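Side-chain contacts in 2-oxoglutarate-dependent dioxygenase tropC (Talaromyces stipitatus, PDB 6XJJ), which acts as a non-haem iron, 2-oxoglutarate-dependent dioxygenase in the biosynthesis of fungal tropolones: residues E65-C70 / H201-H206; G145-A150 / E173-V178; A183-L188 / V314-N319; E262-Y265 / T270-P273. All coordinates share one frame; numbering follows the deposited sequence.

Interaction 1: residues E65-C70 / H201-H206; sequences EVRSAC and HKAFGH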
# COMPACT_ATOMS: atom_id res chain seq x y z
N GLU A 65 -12.99 0.48 16.23
CA GLU A 65 -12.06 1.54 15.84
C GLU A 65 -11.73 1.46 14.35
O GLU A 65 -11.60 2.50 13.68
CB GLU A 65 -10.80 1.47 16.70
CG GLU A 65 -11.04 1.87 18.15
CD GLU A 65 -9.84 1.65 19.03
OE1 GLU A 65 -8.84 1.06 18.55
OE2 GLU A 65 -9.88 2.04 20.21
N VAL A 66 -11.61 0.25 13.79
CA VAL A 66 -11.26 0.11 12.38
C VAL A 66 -12.43 0.51 11.49
O VAL A 66 -12.32 1.44 10.68
CB VAL A 66 -10.81 -1.33 12.09
CG1 VAL A 66 -10.57 -1.53 10.60
CG2 VAL A 66 -9.55 -1.65 12.87
N ARG A 67 -13.56 -0.20 11.61
CA ARG A 67 -14.73 0.11 10.79
C ARG A 67 -15.00 1.60 10.79
O ARG A 67 -15.41 2.17 9.77
CB ARG A 67 -15.97 -0.63 11.33
CG ARG A 67 -16.55 0.08 12.55
CD ARG A 67 -17.63 -0.63 13.37
NE ARG A 67 -18.84 -0.97 12.64
CZ ARG A 67 -19.99 -1.31 13.23
NH1 ARG A 67 -20.09 -1.27 14.55
NH2 ARG A 67 -21.05 -1.63 12.50
N SER A 68 -14.75 2.26 11.92
CA SER A 68 -15.08 3.66 12.11
C SER A 68 -14.08 4.58 11.41
O SER A 68 -14.48 5.54 10.75
CB SER A 68 -15.13 3.97 13.61
OG SER A 68 -15.38 5.34 13.87
N ALA A 69 -12.78 4.30 11.52
CA ALA A 69 -11.80 5.09 10.80
C ALA A 69 -11.97 4.93 9.29
O ALA A 69 -11.84 5.89 8.53
CB ALA A 69 -10.38 4.69 11.21
N CYS A 70 -12.29 3.71 8.85
CA CYS A 70 -12.48 3.46 7.42
C CYS A 70 -13.78 4.05 6.92
O CYS A 70 -13.90 4.32 5.72
CB CYS A 70 -12.45 1.96 7.14
SG CYS A 70 -10.86 1.21 7.54
N HIS A 201 -20.16 -7.53 9.16
CA HIS A 201 -21.11 -8.31 9.95
C HIS A 201 -21.88 -7.42 10.92
O HIS A 201 -23.11 -7.49 11.00
CB HIS A 201 -20.37 -9.40 10.72
CG HIS A 201 -21.25 -10.12 11.70
ND1 HIS A 201 -22.26 -10.96 11.31
CD2 HIS A 201 -21.31 -10.06 13.05
CE1 HIS A 201 -22.88 -11.43 12.37
NE2 HIS A 201 -22.33 -10.89 13.45
N LYS A 202 -21.16 -6.59 11.68
CA LYS A 202 -21.81 -5.73 12.66
C LYS A 202 -22.70 -4.70 11.99
O LYS A 202 -23.77 -4.36 12.50
CB LYS A 202 -20.77 -5.05 13.54
CG LYS A 202 -20.09 -5.98 14.53
CD LYS A 202 -19.09 -5.23 15.41
CE LYS A 202 -19.76 -4.31 16.40
NZ LYS A 202 -20.60 -5.01 17.40
N ALA A 203 -22.27 -4.18 10.83
CA ALA A 203 -23.02 -3.11 10.18
C ALA A 203 -24.27 -3.64 9.50
O ALA A 203 -25.37 -3.12 9.72
CB ALA A 203 -22.14 -2.38 9.16
N PHE A 204 -24.14 -4.69 8.68
CA PHE A 204 -25.22 -5.09 7.80
C PHE A 204 -25.63 -6.54 7.98
O PHE A 204 -26.54 -7.00 7.27
CB PHE A 204 -24.82 -4.86 6.33
CG PHE A 204 -24.28 -3.48 6.06
CD1 PHE A 204 -25.09 -2.37 6.15
CD2 PHE A 204 -22.96 -3.32 5.67
CE1 PHE A 204 -24.59 -1.10 5.89
CE2 PHE A 204 -22.46 -2.06 5.41
CZ PHE A 204 -23.26 -0.95 5.51
N GLY A 205 -24.99 -7.29 8.88
CA GLY A 205 -25.45 -8.61 9.24
C GLY A 205 -24.95 -9.75 8.38
O GLY A 205 -25.46 -10.88 8.52
N HIS A 206 -23.98 -9.52 7.50
CA HIS A 206 -23.49 -10.58 6.65
C HIS A 206 -22.60 -11.52 7.44
O HIS A 206 -22.18 -11.21 8.56
CB HIS A 206 -22.71 -10.00 5.47
CG HIS A 206 -23.53 -9.14 4.56
ND1 HIS A 206 -23.78 -7.81 4.82
CD2 HIS A 206 -24.16 -9.42 3.40
CE1 HIS A 206 -24.52 -7.31 3.86
NE2 HIS A 206 -24.77 -8.27 2.98
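R67, on helix 56-72, reaches across to K202 and A203 near the C-terminal end of the long helix 171-204, so this is helix-helix packing at the protein surface. The closely packed part is the guanidinium. K202 CB lies over one of its faces, 3.8 Å from R67 CZ, while A203 CB sits at its edge in the guanidinium plane, 3.6 Å from R67 NH2. With chi1 at 79°, CG is tucked between the backbone N and the carbonyl carbon, and a bend at chi3 brings the guanidinium against K202 and A203. Arginine suits the place because its flat end can pack on aliphatic carbon while its N-H groups look to other partners: NE bonds Y296 OH, and NH1 makes a salt bridge with E64. A203, with its short methyl, lets the group come close to the helix backbone. The looser side belongs to K202, whose chain crosses R67 at about a right angle and then bends at chi3 and chi4, carrying the amine away; E64 is only a long, weak partner for it. K202 CE is still 3.6 Å from R67 NH1, but the cationic ends stay apart, with K202 NZ 4.7 Å from R67 NH1.

Interaction 2: residues G145-A150 / E173-V178; sequences GAEIPA and EFRQPV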
# COMPACT_ATOMS: atom_id res chain seq x y z
N GLY A 145 5.13 -8.16 -7.68
CA GLY A 145 3.88 -8.83 -7.42
C GLY A 145 4.15 -10.24 -6.96
O GLY A 145 5.29 -10.56 -6.63
N ALA A 146 3.13 -11.09 -6.90
CA ALA A 146 3.36 -12.49 -6.54
C ALA A 146 4.18 -13.16 -7.63
O ALA A 146 3.99 -12.90 -8.82
CB ALA A 146 2.03 -13.23 -6.34
N GLU A 147 5.12 -14.01 -7.21
CA GLU A 147 6.03 -14.63 -8.17
C GLU A 147 5.29 -15.73 -8.92
O GLU A 147 4.69 -16.62 -8.31
CB GLU A 147 7.25 -15.23 -7.47
CG GLU A 147 8.37 -15.57 -8.43
CD GLU A 147 9.12 -14.34 -8.88
OE1 GLU A 147 9.10 -13.34 -8.14
OE2 GLU A 147 9.71 -14.35 -9.98
N ILE A 148 5.36 -15.69 -10.25
CA ILE A 148 4.69 -16.66 -11.11
C ILE A 148 5.67 -17.04 -12.21
O ILE A 148 6.20 -16.15 -12.89
CB ILE A 148 3.39 -16.10 -11.70
CG1 ILE A 148 2.36 -15.84 -10.59
CG2 ILE A 148 2.82 -17.04 -12.76
CD1 ILE A 148 1.89 -17.08 -9.86
N PRO A 149 5.95 -18.33 -12.43
CA PRO A 149 6.92 -18.68 -13.48
C PRO A 149 6.47 -18.18 -14.84
O PRO A 149 5.28 -18.04 -15.12
CB PRO A 149 6.94 -20.21 -13.43
CG PRO A 149 6.49 -20.56 -12.08
CD PRO A 149 5.47 -19.53 -11.72
N ALA A 150 7.46 -17.92 -15.70
CA ALA A 150 7.17 -17.41 -17.04
C ALA A 150 6.18 -18.29 -17.79
O ALA A 150 5.33 -17.80 -18.53
CB ALA A 150 8.47 -17.27 -17.84
N GLU A 173 21.15 -9.46 -0.49
CA GLU A 173 20.97 -8.03 -0.29
C GLU A 173 19.53 -7.58 -0.55
O GLU A 173 19.03 -6.69 0.14
CB GLU A 173 21.94 -7.25 -1.18
CG GLU A 173 23.36 -7.18 -0.67
CD GLU A 173 24.28 -6.59 -1.71
OE1 GLU A 173 23.87 -6.54 -2.89
OE2 GLU A 173 25.40 -6.16 -1.36
N PHE A 174 18.85 -8.18 -1.53
CA PHE A 174 17.66 -7.53 -2.06
C PHE A 174 16.47 -8.47 -2.22
O PHE A 174 15.44 -8.29 -1.56
CB PHE A 174 18.00 -6.87 -3.39
CG PHE A 174 16.89 -6.05 -3.97
CD1 PHE A 174 16.58 -4.82 -3.43
CD2 PHE A 174 16.19 -6.50 -5.07
CE1 PHE A 174 15.56 -4.06 -3.95
CE2 PHE A 174 15.17 -5.74 -5.61
CZ PHE A 174 14.86 -4.51 -5.05
N ARG A 175 16.60 -9.48 -3.08
CA ARG A 175 15.43 -10.30 -3.41
C ARG A 175 14.85 -10.99 -2.18
O ARG A 175 13.64 -10.88 -1.91
CB ARG A 175 15.79 -11.33 -4.48
CG ARG A 175 14.61 -12.20 -4.85
CD ARG A 175 14.87 -13.12 -6.02
NE ARG A 175 13.70 -13.97 -6.28
CZ ARG A 175 13.54 -14.73 -7.36
NH1 ARG A 175 14.45 -14.75 -8.32
NH2 ARG A 175 12.43 -15.46 -7.49
N GLN A 176 15.68 -11.71 -1.42
CA GLN A 176 15.16 -12.44 -0.26
C GLN A 176 14.46 -11.51 0.71
O GLN A 176 13.31 -11.79 1.09
CB GLN A 176 16.29 -13.21 0.43
CG GLN A 176 16.99 -14.26 -0.41
CD GLN A 176 18.16 -14.91 0.32
OE1 GLN A 176 18.62 -14.40 1.35
NE2 GLN A 176 18.68 -16.00 -0.24
N PRO A 177 15.06 -10.40 1.16
CA PRO A 177 14.32 -9.51 2.07
C PRO A 177 13.01 -9.01 1.48
O PRO A 177 11.99 -9.00 2.18
CB PRO A 177 15.30 -8.35 2.30
CG PRO A 177 16.62 -8.86 1.94
CD PRO A 177 16.45 -9.95 0.95
N VAL A 178 13.04 -8.56 0.22
CA VAL A 178 11.83 -8.05 -0.44
C VAL A 178 10.71 -9.08 -0.37
O VAL A 178 9.58 -8.76 0.01
CB VAL A 178 12.16 -7.66 -1.89
CG1 VAL A 178 10.89 -7.40 -2.68
CG2 VAL A 178 13.03 -6.41 -1.90
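E147 and R175 meet across a thin surface contact between the loop that follows strand 139-144 and the first turns of helix 171-204. Taken in order, the helical segment begins with E173, in a wider pi-type turn that spans 173-175. F174 turns inward, as an aromatic residue should here: its ring meets those of F98 and F142. R175 then leaves the helix toward the loop. Its CG is anti to the backbone N (chi1 180°) and the chain stays extended as far as NE, which carries the guanidinium across a wide gap, E147 CA lying 11.4 Å from R175 CA. A long, flexible, charged side chain is what such a span needs. P177 has no amide hydrogen to give to the preceding turn, and the helix is kinked there. V178 restores the regular pattern, V178 N being bonded to F174 O at 3.0 Å, and lays CG2 over one face of the F174 ring. At the tip, R175 NH2 is 3.9 Å from E147 OE2, a long salt bridge with the oxygen well out of the guanidinium plane. E147 OE1 is hydrogen-bonded to N163 ND2. The chemistry thus implies electrostatic attraction without direction: no N-H of R175 points at E147 OE2, and the carboxylate is probably oriented in part by its bond to N163.

Interaction 3: residues A183-L188 / V314-N319; sequences ALMLDL and VAFFLN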
# COMPACT_ATOMS: atom_id res chain seq x y z
N ALA A 183 5.73 -11.37 2.35
CA ALA A 183 4.99 -12.38 3.11
C ALA A 183 4.39 -11.78 4.37
O ALA A 183 3.22 -12.01 4.69
CB ALA A 183 5.91 -13.54 3.45
N LEU A 184 5.19 -11.00 5.12
CA LEU A 184 4.66 -10.31 6.29
C LEU A 184 3.51 -9.40 5.90
O LEU A 184 2.50 -9.32 6.62
CB LEU A 184 5.76 -9.51 6.98
CG LEU A 184 6.93 -10.30 7.58
CD1 LEU A 184 8.01 -9.35 8.06
CD2 LEU A 184 6.45 -11.16 8.72
N MET A 185 3.62 -8.71 4.76
CA MET A 185 2.51 -7.86 4.33
C MET A 185 1.27 -8.69 3.99
O MET A 185 0.17 -8.37 4.45
CB MET A 185 2.89 -7.01 3.12
CG MET A 185 3.98 -5.96 3.31
SD MET A 185 3.78 -5.00 4.82
CE MET A 185 2.10 -4.49 4.67
N LEU A 186 1.43 -9.74 3.18
CA LEU A 186 0.29 -10.61 2.90
C LEU A 186 -0.39 -11.08 4.18
O LEU A 186 -1.63 -11.13 4.25
CB LEU A 186 0.72 -11.81 2.06
CG LEU A 186 -0.38 -12.87 1.86
CD1 LEU A 186 -1.62 -12.26 1.24
CD2 LEU A 186 0.11 -14.01 1.00
N ASP A 187 0.39 -11.42 5.20
CA ASP A 187 -0.22 -11.88 6.44
C ASP A 187 -0.99 -10.77 7.12
O ASP A 187 -2.11 -10.98 7.61
CB ASP A 187 0.85 -12.42 7.39
CG ASP A 187 0.25 -12.94 8.67
OD1 ASP A 187 -0.44 -13.98 8.62
OD2 ASP A 187 0.42 -12.27 9.71
N LEU A 188 -0.41 -9.57 7.18
CA LEU A 188 -1.08 -8.45 7.81
C LEU A 188 -2.35 -8.06 7.07
O LEU A 188 -3.37 -7.74 7.69
CB LEU A 188 -0.12 -7.26 7.91
CG LEU A 188 -0.70 -5.94 8.42
CD1 LEU A 188 -1.29 -6.09 9.80
CD2 LEU A 188 0.39 -4.88 8.44
N VAL A 314 7.32 2.21 1.44
CA VAL A 314 6.98 0.92 0.85
C VAL A 314 5.47 0.79 0.88
O VAL A 314 4.86 0.83 1.95
CB VAL A 314 7.66 -0.24 1.58
CG1 VAL A 314 7.21 -1.57 0.99
CG2 VAL A 314 9.17 -0.11 1.49
N ALA A 315 4.88 0.63 -0.29
CA ALA A 315 3.43 0.58 -0.45
C ALA A 315 3.09 -0.80 -0.96
O ALA A 315 3.61 -1.24 -1.99
CB ALA A 315 2.95 1.66 -1.42
N PHE A 316 2.24 -1.51 -0.22
CA PHE A 316 1.73 -2.80 -0.65
C PHE A 316 0.23 -2.71 -0.76
O PHE A 316 -0.43 -2.02 0.02
CB PHE A 316 2.33 -3.92 0.29
CG PHE A 316 1.59 -5.25 0.34
CD1 PHE A 316 0.25 -5.43 0.05
CD2 PHE A 316 2.38 -6.39 0.28
CE1 PHE A 316 -0.33 -6.70 0.04
CE2 PHE A 316 1.81 -7.66 0.22
CZ PHE A 316 0.47 -7.80 0.09
N PHE A 317 -0.31 -3.36 -1.81
CA PHE A 317 -1.72 -3.24 -2.11
C PHE A 317 -2.31 -4.62 -2.32
O PHE A 317 -1.62 -5.55 -2.75
CB PHE A 317 -2.06 -2.38 -3.37
CG PHE A 317 -1.20 -1.14 -3.54
CD1 PHE A 317 0.18 -1.21 -3.52
CD2 PHE A 317 -1.79 0.11 -3.52
CE1 PHE A 317 0.95 -0.07 -3.66
CE2 PHE A 317 -1.02 1.25 -3.61
CZ PHE A 317 0.34 1.16 -3.68
N LEU A 318 -3.59 -4.73 -2.00
CA LEU A 318 -4.39 -5.93 -2.24
C LEU A 318 -5.52 -5.54 -3.18
O LEU A 318 -6.40 -4.74 -2.82
CB LEU A 318 -4.92 -6.49 -0.92
CG LEU A 318 -5.95 -7.62 -1.03
CD1 LEU A 318 -5.37 -8.83 -1.74
CD2 LEU A 318 -6.46 -8.00 0.36
N ASN A 319 -5.49 -6.08 -4.39
CA ASN A 319 -6.50 -5.81 -5.41
C ASN A 319 -7.49 -6.97 -5.49
O ASN A 319 -7.24 -8.07 -4.98
CB ASN A 319 -5.85 -5.57 -6.77
CG ASN A 319 -5.02 -4.31 -6.81
OD1 ASN A 319 -5.29 -3.35 -6.10
ND2 ASN A 319 -3.96 -4.33 -7.62
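The apolar contacts centre on F316, whose ring lies against M185 and the start of L186. The side chains of M185 and F316 run antiparallel alongside one another, with M185 CG 3.5 Å from F316 CD2; M185 CB is modelled closer still, at a spacing too doubtful to interpret. CG of M185 stands beside the backbone N (chi1 -65°), and bends at chi2 and chi3 fold the flexible thioether chain back, where it also meets M222 and I251 of the neighbouring strands. L186 adds a marginal touch, its CB 4.5 Å from F316 CZ. The backbone takes part too: L186 N lies 3.6 Å from F316 CE2, approaching the ring obliquely. These contacts pack helix 171-204 against strand 311-318 of the main sheet, part of the double-stranded beta-helix (jelly roll) expected of 2-oxoglutarate-dependent oxygenases. The iron is about 11 Å from the F316 side chain. Broad apolar residues suit this buried seam. Hydrogen bonds run within the helix and between strands of the sheet; none joins these two segments. D187 N is bonded to A183 O at 2.9 Å, and F316 pairs through its backbone with I251, as L318 does with C248.

Interaction 4: residues E262-Y265 / T270-P273; sequences EVWY and TWIP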
# COMPACT_ATOMS: atom_id res chain seq x y z
N GLU A 262 -0.83 13.43 2.69
CA GLU A 262 -2.01 14.11 3.19
C GLU A 262 -3.25 13.57 2.49
O GLU A 262 -3.18 13.06 1.36
CB GLU A 262 -1.89 15.63 3.02
CG GLU A 262 -1.63 16.11 1.60
CD GLU A 262 -1.40 17.61 1.54
OE1 GLU A 262 -1.74 18.31 2.52
OE2 GLU A 262 -0.88 18.09 0.51
N VAL A 263 -4.39 13.70 3.17
CA VAL A 263 -5.63 13.02 2.81
C VAL A 263 -6.75 14.05 2.76
O VAL A 263 -6.86 14.89 3.66
CB VAL A 263 -5.96 11.90 3.82
CG1 VAL A 263 -7.34 11.29 3.57
CG2 VAL A 263 -4.89 10.80 3.80
N TRP A 264 -7.58 13.97 1.73
CA TRP A 264 -8.68 14.92 1.57
C TRP A 264 -9.89 14.46 2.36
O TRP A 264 -10.38 13.34 2.17
CB TRP A 264 -9.04 15.07 0.09
CG TRP A 264 -10.24 15.97 -0.14
CD1 TRP A 264 -11.53 15.56 -0.40
CD2 TRP A 264 -10.28 17.40 -0.12
NE1 TRP A 264 -12.35 16.65 -0.54
CE2 TRP A 264 -11.61 17.79 -0.38
CE3 TRP A 264 -9.31 18.39 0.09
CZ2 TRP A 264 -11.99 19.13 -0.43
CZ3 TRP A 264 -9.70 19.72 0.03
CH2 TRP A 264 -11.03 20.07 -0.22
N TYR A 265 -10.39 15.33 3.24
CA TYR A 265 -11.56 15.04 4.08
C TYR A 265 -12.70 15.97 3.69
O TYR A 265 -12.67 17.17 4.02
CB TYR A 265 -11.19 15.19 5.56
CG TYR A 265 -12.29 14.92 6.55
CD1 TYR A 265 -12.90 13.67 6.61
CD2 TYR A 265 -12.65 15.86 7.50
CE1 TYR A 265 -13.89 13.40 7.53
CE2 TYR A 265 -13.63 15.60 8.44
CZ TYR A 265 -14.25 14.36 8.45
OH TYR A 265 -15.23 14.07 9.37
N THR A 270 -10.68 19.96 3.58
CA THR A 270 -9.29 20.18 3.95
C THR A 270 -8.48 18.92 3.67
O THR A 270 -9.02 17.81 3.63
CB THR A 270 -9.15 20.57 5.43
OG1 THR A 270 -10.12 21.57 5.76
CG2 THR A 270 -7.77 21.18 5.69
N TRP A 271 -7.17 19.10 3.48
CA TRP A 271 -6.23 17.99 3.44
C TRP A 271 -5.68 17.76 4.84
O TRP A 271 -5.13 18.68 5.46
CB TRP A 271 -5.08 18.29 2.48
CG TRP A 271 -5.50 18.40 1.05
CD1 TRP A 271 -5.96 19.52 0.42
CD2 TRP A 271 -5.47 17.37 0.05
NE1 TRP A 271 -6.22 19.25 -0.90
CE2 TRP A 271 -5.93 17.93 -1.15
CE3 TRP A 271 -5.09 16.02 0.06
CZ2 TRP A 271 -6.04 17.20 -2.33
CZ3 TRP A 271 -5.20 15.29 -1.11
CH2 TRP A 271 -5.66 15.88 -2.30
N ILE A 272 -5.81 16.53 5.35
CA ILE A 272 -5.30 16.21 6.68
C ILE A 272 -3.92 15.58 6.50
O ILE A 272 -3.75 14.74 5.61
CB ILE A 272 -6.20 15.23 7.44
CG1 ILE A 272 -7.66 15.67 7.44
CG2 ILE A 272 -5.74 15.15 8.89
CD1 ILE A 272 -8.60 14.59 7.94
N PRO A 273 -2.93 15.92 7.31
CA PRO A 273 -1.67 15.18 7.25
C PRO A 273 -1.83 13.81 7.89
O PRO A 273 -2.64 13.60 8.79
CB PRO A 273 -0.70 16.06 8.05
CG PRO A 273 -1.55 16.75 9.02
CD PRO A 273 -2.87 16.99 8.33
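The edge of W264 meets the face of W271 across a beta hairpin of strands 261-265 and 270-273, planes 65° apart. On the same face of the sheet lie E262 and P273; V263, Y265, T270 and I272 occupy the other. From CB outward, W271 meets E262 first, its CB 3.3 Å from E262 OE1. The torsion at chi1 (-65°) turns the indole toward strand 261-265, its edge to the backbone of E262 and V263. CG meets W264 CE3; W271 CD1 is 3.6 Å from W264 CE3, and NE1 touches W264 CE3 and CZ3. On the benzene part CE3 meets W264 N and V263 C, W271 CZ3 is 3.9 Å from E262 O, and W264 CB sits over the face. R303 adds a cation-pi contact to W271 and a salt bridge to E262, while R301 makes a cation-pi contact with W264, so wide flat side chains suit both positions. P273 fits a non-hydrogen-bonded pair, where no N-H is required of it by strand 261-265. The neighbouring strand 302-304 begins with the iron ligand H302, whose side chain comes within about 4 Å of that of V263. On the V263 face, I272 CD1 rests 3.6 Å from Y265 CB. Three firm rungs, V263 N to I272 O, I272 N to V263 O and, straightest at 174°, Y265 N to T270 O, are joined by a weak fourth from T270 N to Y265 O.

From the N terminus, residues 65-70, on helix 56-72, open interaction 1, which pairs that helix with the far end of helix 171-204 and closes only at 201-206. Nested inside that loop, interaction 2 ties 145-150 to 173-178, near the start of the same long helix, and the two lie on opposite sides of the chain's centre. Interaction 3 starts at 183-188, within the loop of interaction 1, and ends at 314-319, so these two cross; it joins the helix to the main sheet. Interaction 4 is a short hairpin nested inside interaction 3 and belongs to the smaller three-stranded sheet. Helix 171-204 is therefore the common element of interactions 1, 2 and 3.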